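Local coordinates for endopolygalacturonase (PDB 1K5C), which probably hydrolyses internal alpha-1,4 linkages between galacturonic acid units of polygalacturonate, the pectin backbone of plant cell walls, at residues I197-I202 and V241-N246; Y223-K228 and V278-G283; F112-L115 and A121-V124. One frame throughout, in Å; residues are numbered along the deposited sequence.

How the contacts relate
From the N terminus, contact 3 comes first: it spans only the five residues between segments 112-115 and 121-124 and closes before the others open. Contact 1 opens at 197-202; contact 2 opens at 223-228, before contact 1 closes at 241-246, and closes at 278-283, so they cross. All three join the parallel sheet that holds strands 122-127, 197-202 and 223-230 to strands of another face of the beta-helix through its interior. Contacts 1 and 2 adjoin, centres 5 Å apart, with a probable hydrogen bond from Tyr-243 N to Asn-279 O (2.8 Å). Centre to centre, contact 3 is about 20 Å from contact 1 and about 24 Å from contact 2.

Contact 1. Residues I197-I202 and V241-N246; sequences ISIGSI and VTYDAN
Ile-199 and Val-241 reach toward each other tip to tip, and the end methyl of the isoleucine settles into the fork of the valine. Ile-199 CD1 lies 3.6 Å from Val-241 CG2, while the other branch, Val-241 CG1, is 3.8 Å from that same CD1. The reach comes from an extended side chain: CG1 of Ile-199 stands opposite its own carbonyl carbon (chi1 -67°) and CD1 continues outward (chi2 167°). Ile-199, the residue most covered here, also comes near the hydroxyl of Tyr-243, its CD1 4.3 Å from Tyr-243 OH. The phenol projects into the interior of a right-handed parallel beta-helix, the fold of family 28 glycoside hydrolases, in which strands 197-202 and 237-244 belong to different faces. One ordered water spans the gap between them. It donates to Ile-197 O at 2.9 Å and lies 2.7 Å from Tyr-243 OH, in the plane of the phenol ring, as expected for a trigonal phenol oxygen. A buried carbonyl and a buried hydroxyl thus satisfy each other at one remove. Ile-197 itself is covered more loosely, CD1 staying 4.7 Å from Asn-246 OD1; that amide is held by the backbones of Asn-216 and Ile-213. On the other side of strand 197-202, Ser-198 turns away from this interior and touches Arg-226 and Lys-228, two galacturonate-binding residues.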
ATOM      1  N   ILE A 197       1.935   7.453  -2.379  1.00 10.13           N
ATOM      2  CA  ILE A 197       2.763   6.463  -1.686  1.00 10.11           C
ATOM      3  C   ILE A 197       2.898   6.885  -0.247  1.00 10.02           C
ATOM      4  O   ILE A 197       3.494   7.945   0.036  1.00 10.54           O
ATOM      5  CB  ILE A 197       4.150   6.377  -2.354  1.00 10.33           C
ATOM      6  CG1 ILE A 197       3.981   5.911  -3.821  1.00 11.34           C
ATOM      7  CG2 ILE A 197       5.081   5.453  -1.574  1.00 10.95           C
ATOM      8  CD1 ILE A 197       5.260   5.988  -4.647  1.00 12.16           C
ATOM      9  N   SER A 198       2.362   6.078   0.691  1.00 10.11           N
ATOM     10  CA  SER A 198       2.247   6.482   2.076  1.00 10.27           C
ATOM     11  C   SER A 198       3.013   5.573   3.020  1.00  9.86           C
ATOM     12  O   SER A 198       3.044   4.349   2.910  1.00 10.24           O
ATOM     13  CB  SER A 198       0.792   6.498   2.493  1.00 11.35           C
ATOM     14  OG  SER A 198       0.183   7.624   1.902  0.69 12.15           O
ATOM     15  N   ILE A 199       3.534   6.251   4.079  1.00 10.27           N
ATOM     16  CA  ILE A 199       3.917   5.602   5.344  1.00 10.25           C
ATOM     17  C   ILE A 199       2.877   6.066   6.344  1.00 10.52           C
ATOM     18  O   ILE A 199       2.688   7.275   6.541  1.00 11.56           O
ATOM     19  CB  ILE A 199       5.322   5.954   5.775  1.00 10.99           C
ATOM     20  CG1 ILE A 199       6.351   5.356   4.777  1.00 11.41           C
ATOM     21  CG2 ILE A 199       5.573   5.506   7.201  1.00 11.79           C
ATOM     22  CD1 ILE A 199       7.759   5.906   4.953  1.00 13.52           C
ATOM     23  N   GLY A 200       2.183   5.103   6.979  1.00 10.81           N
ATOM     24  CA  GLY A 200       1.141   5.382   7.948  1.00 11.35           C
ATOM     25  C   GLY A 200      -0.245   5.341   7.333  1.00 11.25           C
ATOM     26  O   GLY A 200      -0.446   4.981   6.184  1.00 12.61           O
ATOM     27  N   SER A 201      -1.243   5.688   8.144  1.00 12.23           N
ATOM     28  CA  SER A 201      -1.094   6.351   9.430  1.00 13.11           C
ATOM     29  C   SER A 201      -0.426   5.488  10.461  1.00 12.29           C
ATOM     30  O   SER A 201      -0.774   4.301  10.670  1.00 13.77           O
ATOM     31  CB  SER A 201      -2.545   6.659   9.919  1.00 19.79           C
ATOM     32  OG  SER A 201      -2.454   7.142  11.199  1.00 28.53           O
ATOM     33  N   ILE A 202       0.564   6.086  11.115  1.00 11.47           N
ATOM     34  CA  ILE A 202       1.302   5.432  12.196  1.00 11.37           C
ATOM     35  C   ILE A 202       0.492   5.544  13.475  1.00 11.14           C
ATOM     36  O   ILE A 202       0.131   6.662  13.915  1.00 11.87           O
ATOM     37  CB  ILE A 202       2.693   6.081  12.343  1.00 11.50           C
ATOM     38  CG1 ILE A 202       3.511   5.917  11.055  1.00 12.19           C
ATOM     39  CG2 ILE A 202       3.399   5.542  13.576  1.00 12.47           C
ATOM     40  CD1 ILE A 202       3.926   4.481  10.748  1.00 13.37           C
ATOM     41  N   VAL A 241      14.056   6.602   5.864  1.00 11.20           N
ATOM     42  CA  VAL A 241      13.254   6.547   4.659  1.00 11.02           C
ATOM     43  C   VAL A 241      14.008   7.228   3.548  1.00 10.89           C
ATOM     44  O   VAL A 241      14.469   8.356   3.723  1.00 12.32           O
ATOM     45  CB  VAL A 241      11.888   7.258   4.888  1.00 11.86           C
ATOM     46  CG1 VAL A 241      11.040   7.179   3.592  1.00 12.64           C
ATOM     47  CG2 VAL A 241      11.136   6.668   6.096  1.00 12.51           C
ATOM     48  N   THR A 242      14.139   6.541   2.419  1.00 10.69           N
ATOM     49  CA  THR A 242      14.821   7.124   1.241  1.00 11.25           C
ATOM     50  C   THR A 242      13.878   7.110   0.049  1.00 10.43           C
ATOM     51  O   THR A 242      13.440   6.030  -0.358  1.00 11.40           O
ATOM     52  CB  THR A 242      16.100   6.326   0.919  1.00 13.30           C
ATOM     53  OG1 THR A 242      16.917   6.273   2.083  1.00 18.78           O
ATOM     54  CG2 THR A 242      16.856   6.980  -0.237  1.00 15.51           C
ATOM     55  N   TYR A 243      13.638   8.277  -0.482  1.00 10.34           N
ATOM     56  CA  TYR A 243      12.916   8.460  -1.753  1.00 10.26           C
ATOM     57  C   TYR A 243      13.962   8.707  -2.844  1.00 10.23           C
ATOM     58  O   TYR A 243      14.796   9.608  -2.710  1.00 10.98           O
ATOM     59  CB  TYR A 243      11.988   9.695  -1.665  1.00 10.78           C
ATOM     60  CG  TYR A 243      10.913   9.568  -0.632  1.00 10.28           C
ATOM     61  CD1 TYR A 243       9.747   8.865  -0.874  1.00 10.41           C
ATOM     62  CD2 TYR A 243      11.063  10.154   0.627  1.00 11.04           C
ATOM     63  CE1 TYR A 243       8.738   8.738   0.074  1.00 10.68           C
ATOM     64  CE2 TYR A 243      10.066  10.058   1.594  1.00 11.51           C
ATOM     65  CZ  TYR A 243       8.910   9.361   1.305  1.00 11.21           C
ATOM     66  OH  TYR A 243       7.961   9.251   2.302  1.00 12.55           O
ATOM     67  N   ASP A 244      13.902   7.890  -3.900  1.00 10.50           N
ATOM     68  CA  ASP A 244      14.959   7.889  -4.941  1.00 10.97           C
ATOM     69  C   ASP A 244      14.280   7.682  -6.267  1.00 10.94           C
ATOM     70  O   ASP A 244      13.540   6.708  -6.436  1.00 11.32           O
ATOM     71  CB  ASP A 244      15.903   6.761  -4.554  1.00 11.83           C
ATOM     72  CG  ASP A 244      17.104   6.545  -5.437  1.00 13.78           C
ATOM     73  OD1 ASP A 244      17.038   6.819  -6.651  1.00 13.80           O
ATOM     74  OD2 ASP A 244      18.143   6.090  -4.824  1.00 17.09           O
ATOM     75  N   ALA A 245      14.454   8.617  -7.242  1.00 11.58           N
ATOM     76  CA  ALA A 245      14.089   8.308  -8.647  1.00 12.33           C
ATOM     77  C   ALA A 245      12.589   8.161  -8.833  1.00 11.95           C
ATOM     78  O   ALA A 245      12.180   7.386  -9.715  1.00 13.21           O
ATOM     79  CB  ALA A 245      14.817   7.057  -9.153  1.00 13.22           C
ATOM     80  N   ASN A 246      11.745   8.922  -8.117  1.00 11.69           N
ATOM     81  CA  ASN A 246      10.303   8.854  -8.354  1.00 11.67           C
ATOM     82  C   ASN A 246       9.854   9.983  -9.263  1.00 12.43           C
ATOM     83  O   ASN A 246      10.337  11.122  -9.165  1.00 15.77           O
ATOM     84  CB  ASN A 246       9.548   8.914  -7.017  1.00 11.80           C
ATOM     85  CG  ASN A 246       9.988   7.778  -6.096  1.00 10.71           C
ATOM     86  OD1 ASN A 246       9.647   6.608  -6.310  1.00 10.96           O
ATOM     87  ND2 ASN A 246      10.787   8.117  -5.074  1.00 11.00           N
TER
HETATM   88  O   HOH W   1       5.737   7.805   1.791  1.00 11.05           O

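Contact 2. Residues Y223-K228 and V278-G283; sequences YGVRIK and VNFTGG
Val-278 meets Ile-227 tip to tip across the hydrophobic interior of the parallel beta-helix, joining strand 275-280 to strand 223-230 on another face. The touching parts of the two strands run almost oppositely, 169° apart. Both valine methyls receive the isoleucine end: Ile-227 CD1 is 4.0 Å from Val-278 CG1 and 4.1 Å from Val-278 CG2. Ile-227 gets there as an extended side chain, with CD1 anti to CA about the CB-CG1 bond (chi2 179°). At Asn-279 the side chain serves the adjoining coil instead, its OD1 accepting from Asn-308 N. Phe-280 comes next and brings in its ring by a different route. The ring passes Val-225 in the opposite sense, and its leading atom CZ stops 4.0 Å from Val-225 CG2, which touches the ring edge near its plane. Tyr-243 stacks on Phe-280 and Trp-309 meets it edge-to-face, which probably limits how the ring can tilt. Tyr-243, from the preceding coil, also touches Val-225, Ile-227 and Val-278, alongside both pairs. The interior residues Val-225 and Ile-227 alternate along their strand with Arg-226 and Lys-228, which point to the other side, where they bind galacturonate in ligand complexes of this enzyme. There Lys-228 NZ forms a salt bridge with Asp-174, which probably helps to place the ammonium group. Beyond Phe-280 the chain leaves the strand, and its last residues are held by neighbouring coils: Gly-282 O accepts from Gln-311 NE2, and Gly-283 N donates to Asp-244 OD1.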
ATOM      1  N   TYR A 223      -2.109  12.988  -3.432  1.00 11.49           N
ATOM      2  CA  TYR A 223      -0.825  13.314  -2.824  1.00 11.41           C
ATOM      3  C   TYR A 223       0.234  12.567  -3.618  1.00 10.92           C
ATOM      4  O   TYR A 223      -0.059  11.544  -4.233  1.00 11.58           O
ATOM      5  CB  TYR A 223      -0.702  12.832  -1.350  1.00 12.04           C
ATOM      6  CG  TYR A 223      -1.901  13.187  -0.482  1.00 12.26           C
ATOM      7  CD1 TYR A 223      -1.935  14.288   0.333  1.00 16.24           C
ATOM      8  CD2 TYR A 223      -3.015  12.371  -0.459  1.00 13.49           C
ATOM      9  CE1 TYR A 223      -3.077  14.565   1.125  1.00 16.61           C
ATOM     10  CE2 TYR A 223      -4.140  12.627   0.289  1.00 14.92           C
ATOM     11  CZ  TYR A 223      -4.153  13.750   1.077  1.00 16.08           C
ATOM     12  OH  TYR A 223      -5.245  14.010   1.880  1.00 21.15           O
ATOM     13  N   GLY A 224       1.462  13.091  -3.583  1.00 11.33           N
ATOM     14  CA  GLY A 224       2.568  12.365  -4.172  1.00 11.14           C
ATOM     15  C   GLY A 224       3.144  11.316  -3.183  1.00 10.46           C
ATOM     16  O   GLY A 224       2.991  10.116  -3.380  1.00 11.12           O
ATOM     17  N   VAL A 225       3.801  11.841  -2.145  1.00 10.98           N
ATOM     18  CA  VAL A 225       4.257  11.001  -1.045  1.00 11.45           C
ATOM     19  C   VAL A 225       3.746  11.600   0.257  1.00 10.91           C
ATOM     20  O   VAL A 225       3.678  12.834   0.432  1.00 11.71           O
ATOM     21  CB  VAL A 225       5.786  10.706  -1.043  1.00 12.47           C
ATOM     22  CG1 VAL A 225       6.230  10.050  -2.364  1.00 12.84           C
ATOM     23  CG2 VAL A 225       6.525  11.996  -0.824  1.00 14.32           C
ATOM     24  N   ARG A 226       3.435  10.711   1.200  1.00 11.53           N
ATOM     25  CA  ARG A 226       3.009  11.107   2.514  1.00 12.13           C
ATOM     26  C   ARG A 226       3.658  10.278   3.597  1.00 11.21           C
ATOM     27  O   ARG A 226       3.838   9.070   3.440  1.00 10.91           O
ATOM     28  CB  ARG A 226       1.508  10.889   2.768  1.00 17.08           C
ATOM     29  CG  ARG A 226       0.680  12.041   2.207  1.00 20.28           C
ATOM     30  CD  ARG A 226      -0.751  11.537   2.605  0.52 21.98           C
ATOM     31  NE  ARG A 226      -1.451  12.016   3.796  0.52 16.41           N
ATOM     32  CZ  ARG A 226      -2.767  11.915   3.999  0.52 12.60           C
ATOM     33  NH1 ARG A 226      -3.503  11.302   3.103  0.52 18.45           N
ATOM     34  NH2 ARG A 226      -3.343  12.383   5.097  0.52 27.01           N
ATOM     35  N   ILE A 227       3.951  10.941   4.713  1.00 11.93           N
ATOM     36  CA  ILE A 227       4.253  10.223   5.967  1.00 12.43           C
ATOM     37  C   ILE A 227       3.252  10.806   6.974  1.00 12.86           C
ATOM     38  O   ILE A 227       3.274  12.020   7.202  1.00 16.93           O
ATOM     39  CB  ILE A 227       5.713  10.383   6.436  1.00 12.61           C
ATOM     40  CG1 ILE A 227       6.678  10.011   5.311  1.00 12.89           C
ATOM     41  CG2 ILE A 227       5.961   9.566   7.718  1.00 13.74           C
ATOM     42  CD1 ILE A 227       8.155  10.177   5.715  1.00 13.61           C
ATOM     43  N   LYS A 228       2.390   9.961   7.482  1.00 11.64           N
ATOM     44  CA  LYS A 228       1.291  10.375   8.374  1.00 12.42           C
ATOM     45  C   LYS A 228       1.398   9.612   9.683  1.00 11.23           C
ATOM     46  O   LYS A 228       1.447   8.396   9.699  1.00 12.72           O
ATOM     47  CB  LYS A 228      -0.117  10.226   7.747  1.00 15.04           C
ATOM     48  CG  LYS A 228      -0.281   9.151   6.718  1.00 15.48           C
ATOM     49  CD  LYS A 228      -1.683   9.011   6.192  1.00 14.06           C
ATOM     50  CE  LYS A 228      -1.576   7.979   5.040  1.00 16.95           C
ATOM     51  NZ  LYS A 228      -2.810   7.279   4.868  1.00 19.82           N
ATOM     52  N   VAL A 278      14.826  11.166   6.963  1.00 11.47           N
ATOM     53  CA  VAL A 278      13.976  11.098   5.765  1.00 11.36           C
ATOM     54  C   VAL A 278      14.711  11.866   4.633  1.00 11.29           C
ATOM     55  O   VAL A 278      14.913  13.077   4.769  1.00 12.08           O
ATOM     56  CB  VAL A 278      12.589  11.710   6.028  1.00 11.58           C
ATOM     57  CG1 VAL A 278      11.771  11.699   4.748  1.00 12.09           C
ATOM     58  CG2 VAL A 278      11.899  10.946   7.152  1.00 12.54           C
ATOM     59  N   ASN A 279      15.080  11.170   3.564  1.00 11.07           N
ATOM     60  CA  ASN A 279      15.924  11.732   2.504  1.00 11.08           C
ATOM     61  C   ASN A 279      15.249  11.600   1.144  1.00 11.02           C
ATOM     62  O   ASN A 279      14.549  10.596   0.883  1.00 11.76           O
ATOM     63  CB  ASN A 279      17.274  10.972   2.441  1.00 11.87           C
ATOM     64  CG  ASN A 279      18.259  11.367   3.505  1.00 13.51           C
ATOM     65  OD1 ASN A 279      18.028  12.188   4.367  1.00 13.62           O
ATOM     66  ND2 ASN A 279      19.528  10.880   3.362  1.00 16.47           N
ATOM     67  N   PHE A 280      15.570  12.541   0.261  1.00 10.71           N
ATOM     68  CA  PHE A 280      15.295  12.441  -1.194  1.00 10.65           C
ATOM     69  C   PHE A 280      16.695  12.527  -1.860  1.00 10.92           C
ATOM     70  O   PHE A 280      17.233  13.616  -2.038  1.00 11.48           O
ATOM     71  CB  PHE A 280      14.413  13.548  -1.719  1.00 11.38           C
ATOM     72  CG  PHE A 280      12.963  13.503  -1.240  1.00 11.06           C
ATOM     73  CD1 PHE A 280      12.590  13.984  -0.011  1.00 12.13           C
ATOM     74  CD2 PHE A 280      11.970  12.964  -2.102  1.00 11.08           C
ATOM     75  CE1 PHE A 280      11.248  13.980   0.399  1.00 12.66           C
ATOM     76  CE2 PHE A 280      10.642  12.964  -1.684  1.00 11.67           C
ATOM     77  CZ  PHE A 280      10.280  13.462  -0.454  1.00 11.79           C
ATOM     78  N   THR A 281      17.251  11.330  -2.155  1.00 11.19           N
ATOM     79  CA  THR A 281      18.616  11.209  -2.707  1.00 11.93           C
ATOM     80  C   THR A 281      18.596  10.208  -3.846  1.00 12.08           C
ATOM     81  O   THR A 281      17.604   9.561  -4.130  1.00 13.58           O
ATOM     82  CB  THR A 281      19.602  10.793  -1.598  1.00 12.15           C
ATOM     83  OG1 THR A 281      19.080   9.590  -0.994  1.00 13.35           O
ATOM     84  CG2 THR A 281      19.769  11.882  -0.542  1.00 12.90           C
ATOM     85  N   GLY A 282      19.768  10.087  -4.513  1.00 12.58           N
ATOM     86  CA  GLY A 282      19.888   9.120  -5.615  1.00 13.81           C
ATOM     87  C   GLY A 282      19.381   9.777  -6.883  1.00 13.71           C
ATOM     88  O   GLY A 282      19.812  10.892  -7.237  1.00 14.85           O
ATOM     89  N   GLY A 283      18.508   9.114  -7.607  1.00 13.44           N
ATOM     90  CA  GLY A 283      17.901   9.729  -8.809  1.00 14.21           C
ATOM     91  C   GLY A 283      16.943  10.833  -8.388  1.00 13.67           C
ATOM     92  O   GLY A 283      16.335  10.790  -7.298  1.00 13.27           O
TER

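Contact 3. Residues F112-L115 and A121-V124; sequences FEVL and AISV
Val-114, whose backbone is hydrogen-bonded to both Thr-137 and Asp-139 of the following coil, packs its side chain on Ala-121 and Ile-122. The contact lies inside the parallel beta-helix, where strand 108-115 gives way, after a six-residue connection, to strand 122-127 on the neighbouring face. Val-114 divides its branches between two partners. CG2, beside its own backbone N, goes to Ile-122: Val-114 CG2 is 3.8 Å from Ile-122 CD1 and 3.9 Å from Ile-122 CG1, and the two side chains cross obliquely. CG1 of Ile-122 stands opposite its carbonyl carbon (chi1 -56°), which turns the CG1-CD1 arm to the valine. Phe-112 approaches more loosely, its CE1 4.5 Å from Ile-122 CD1, its ring held against Phe-77 edge-to-face and against Phe-70 at a steep angle. Leu-101 of the preceding coil touches both Phe-112 and Val-114, while Ile-136 of the following one touches Phe-112 and Ile-122, so the apolar packing continues along the helix axis. Ala-121 lies about 10 Å, side chain to side chain, from Asn-151 and Asp-173, which bind galacturonate in ligand complexes. The remaining branch of the valine, opposite its backbone N (chi1 171°), faces this alanine: Val-114 CG1 is 4.1 Å from Ala-121 CB.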
ATOM      1  N   PHE A 112      -0.405 -11.503 -10.995  1.00 11.82           N
ATOM      2  CA  PHE A 112      -1.866 -11.653 -10.947  1.00 11.65           C
ATOM      3  C   PHE A 112      -2.468 -10.276 -10.711  1.00 10.84           C
ATOM      4  O   PHE A 112      -1.772  -9.297 -10.403  1.00 11.62           O
ATOM      5  CB  PHE A 112      -2.318 -12.679  -9.899  1.00 11.93           C
ATOM      6  CG  PHE A 112      -1.920 -12.342  -8.483  1.00 12.10           C
ATOM      7  CD1 PHE A 112      -2.710 -11.520  -7.698  1.00 12.68           C
ATOM      8  CD2 PHE A 112      -0.742 -12.910  -7.958  1.00 13.79           C
ATOM      9  CE1 PHE A 112      -2.362 -11.278  -6.365  1.00 14.29           C
ATOM     10  CE2 PHE A 112      -0.390 -12.665  -6.654  1.00 15.23           C
ATOM     11  CZ  PHE A 112      -1.183 -11.834  -5.859  1.00 15.22           C
ATOM     12  N   GLU A 113      -3.794 -10.238 -10.842  1.00 11.14           N
ATOM     13  CA  GLU A 113      -4.551  -8.991 -10.697  1.00 10.93           C
ATOM     14  C   GLU A 113      -5.617  -9.174  -9.630  1.00 10.69           C
ATOM     15  O   GLU A 113      -6.286 -10.208  -9.572  1.00 11.66           O
ATOM     16  CB  GLU A 113      -5.221  -8.641 -12.030  1.00 11.84           C
ATOM     17  CG  GLU A 113      -6.215  -7.470 -11.929  1.00 12.29           C
ATOM     18  CD  GLU A 113      -6.694  -7.026 -13.269  1.00 14.56           C
ATOM     19  OE1 GLU A 113      -5.920  -6.676 -14.136  1.00 29.66           O
ATOM     20  OE2 GLU A 113      -7.900  -6.921 -13.427  1.00 19.90           O
ATOM     21  N   VAL A 114      -5.759  -8.152  -8.803  1.00 10.50           N
ATOM     22  CA  VAL A 114      -6.925  -7.978  -7.942  1.00 10.83           C
ATOM     23  C   VAL A 114      -7.821  -6.966  -8.636  1.00 10.96           C
ATOM     24  O   VAL A 114      -7.377  -5.839  -8.881  1.00 12.75           O
ATOM     25  CB  VAL A 114      -6.488  -7.494  -6.541  1.00 12.79           C
ATOM     26  CG1 VAL A 114      -7.702  -7.111  -5.737  1.00 19.05           C
ATOM     27  CG2 VAL A 114      -5.625  -8.595  -5.884  1.00 17.26           C
ATOM     28  N   LEU A 115      -9.030  -7.393  -8.966  1.00 10.83           N
ATOM     29  CA  LEU A 115      -9.982  -6.552  -9.700  1.00 10.93           C
ATOM     30  C   LEU A 115     -11.127  -6.164  -8.747  1.00 10.65           C
ATOM     31  O   LEU A 115     -11.800  -7.044  -8.168  1.00 11.23           O
ATOM     32  CB  LEU A 115     -10.536  -7.341 -10.878  1.00 11.30           C
ATOM     33  CG  LEU A 115     -11.654  -6.651 -11.678  1.00 11.26           C
ATOM     34  CD1 LEU A 115     -11.146  -5.362 -12.378  1.00 12.33           C
ATOM     35  CD2 LEU A 115     -12.214  -7.602 -12.727  1.00 13.16           C
ATOM     36  N   ALA A 121      -7.252  -3.680  -0.697  1.00 10.13           N
ATOM     37  CA  ALA A 121      -7.050  -4.817  -1.605  1.00 10.09           C
ATOM     38  C   ALA A 121      -6.153  -5.896  -1.030  1.00 10.31           C
ATOM     39  O   ALA A 121      -6.627  -7.016  -0.790  1.00 11.96           O
ATOM     40  CB  ALA A 121      -6.544  -4.294  -2.953  1.00 10.67           C
ATOM     41  N   ILE A 122      -4.865  -5.611  -0.852  1.00 10.29           N
ATOM     42  CA  ILE A 122      -3.900  -6.662  -0.440  1.00 10.30           C
ATOM     43  C   ILE A 122      -3.222  -6.251   0.876  1.00 10.32           C
ATOM     44  O   ILE A 122      -2.553  -5.234   0.956  1.00 11.27           O
ATOM     45  CB  ILE A 122      -2.837  -6.898  -1.528  1.00 10.66           C
ATOM     46  CG1 ILE A 122      -3.492  -7.242  -2.855  1.00 11.58           C
ATOM     47  CG2 ILE A 122      -1.843  -7.963  -1.072  1.00 12.19           C
ATOM     48  CD1 ILE A 122      -2.518  -7.382  -4.025  1.00 12.62           C
ATOM     49  N   SER A 123      -3.446  -7.086   1.899  1.00 10.42           N
ATOM     50  CA  SER A 123      -2.774  -6.932   3.185  1.00 10.39           C
ATOM     51  C   SER A 123      -1.580  -7.875   3.246  1.00 10.24           C
ATOM     52  O   SER A 123      -1.713  -9.070   2.941  1.00 11.07           O
ATOM     53  CB  SER A 123      -3.789  -7.258   4.298  1.00 11.45           C
ATOM     54  OG  SER A 123      -3.138  -7.288   5.548  1.00 12.38           O
ATOM     55  N   VAL A 124      -0.436  -7.339   3.613  1.00 11.10           N
ATOM     56  CA  VAL A 124       0.837  -8.056   3.602  1.00 12.14           C
ATOM     57  C   VAL A 124       1.348  -8.163   5.016  1.00 12.35           C
ATOM     58  O   VAL A 124       1.598  -7.131   5.686  1.00 13.08           O
ATOM     59  CB  VAL A 124       1.836  -7.313   2.716  1.00 13.22           C
ATOM     60  CG1 VAL A 124       3.173  -8.040   2.666  1.00 15.30           C
ATOM     61  CG2 VAL A 124       1.227  -7.090   1.320  1.00 14.65           C
TER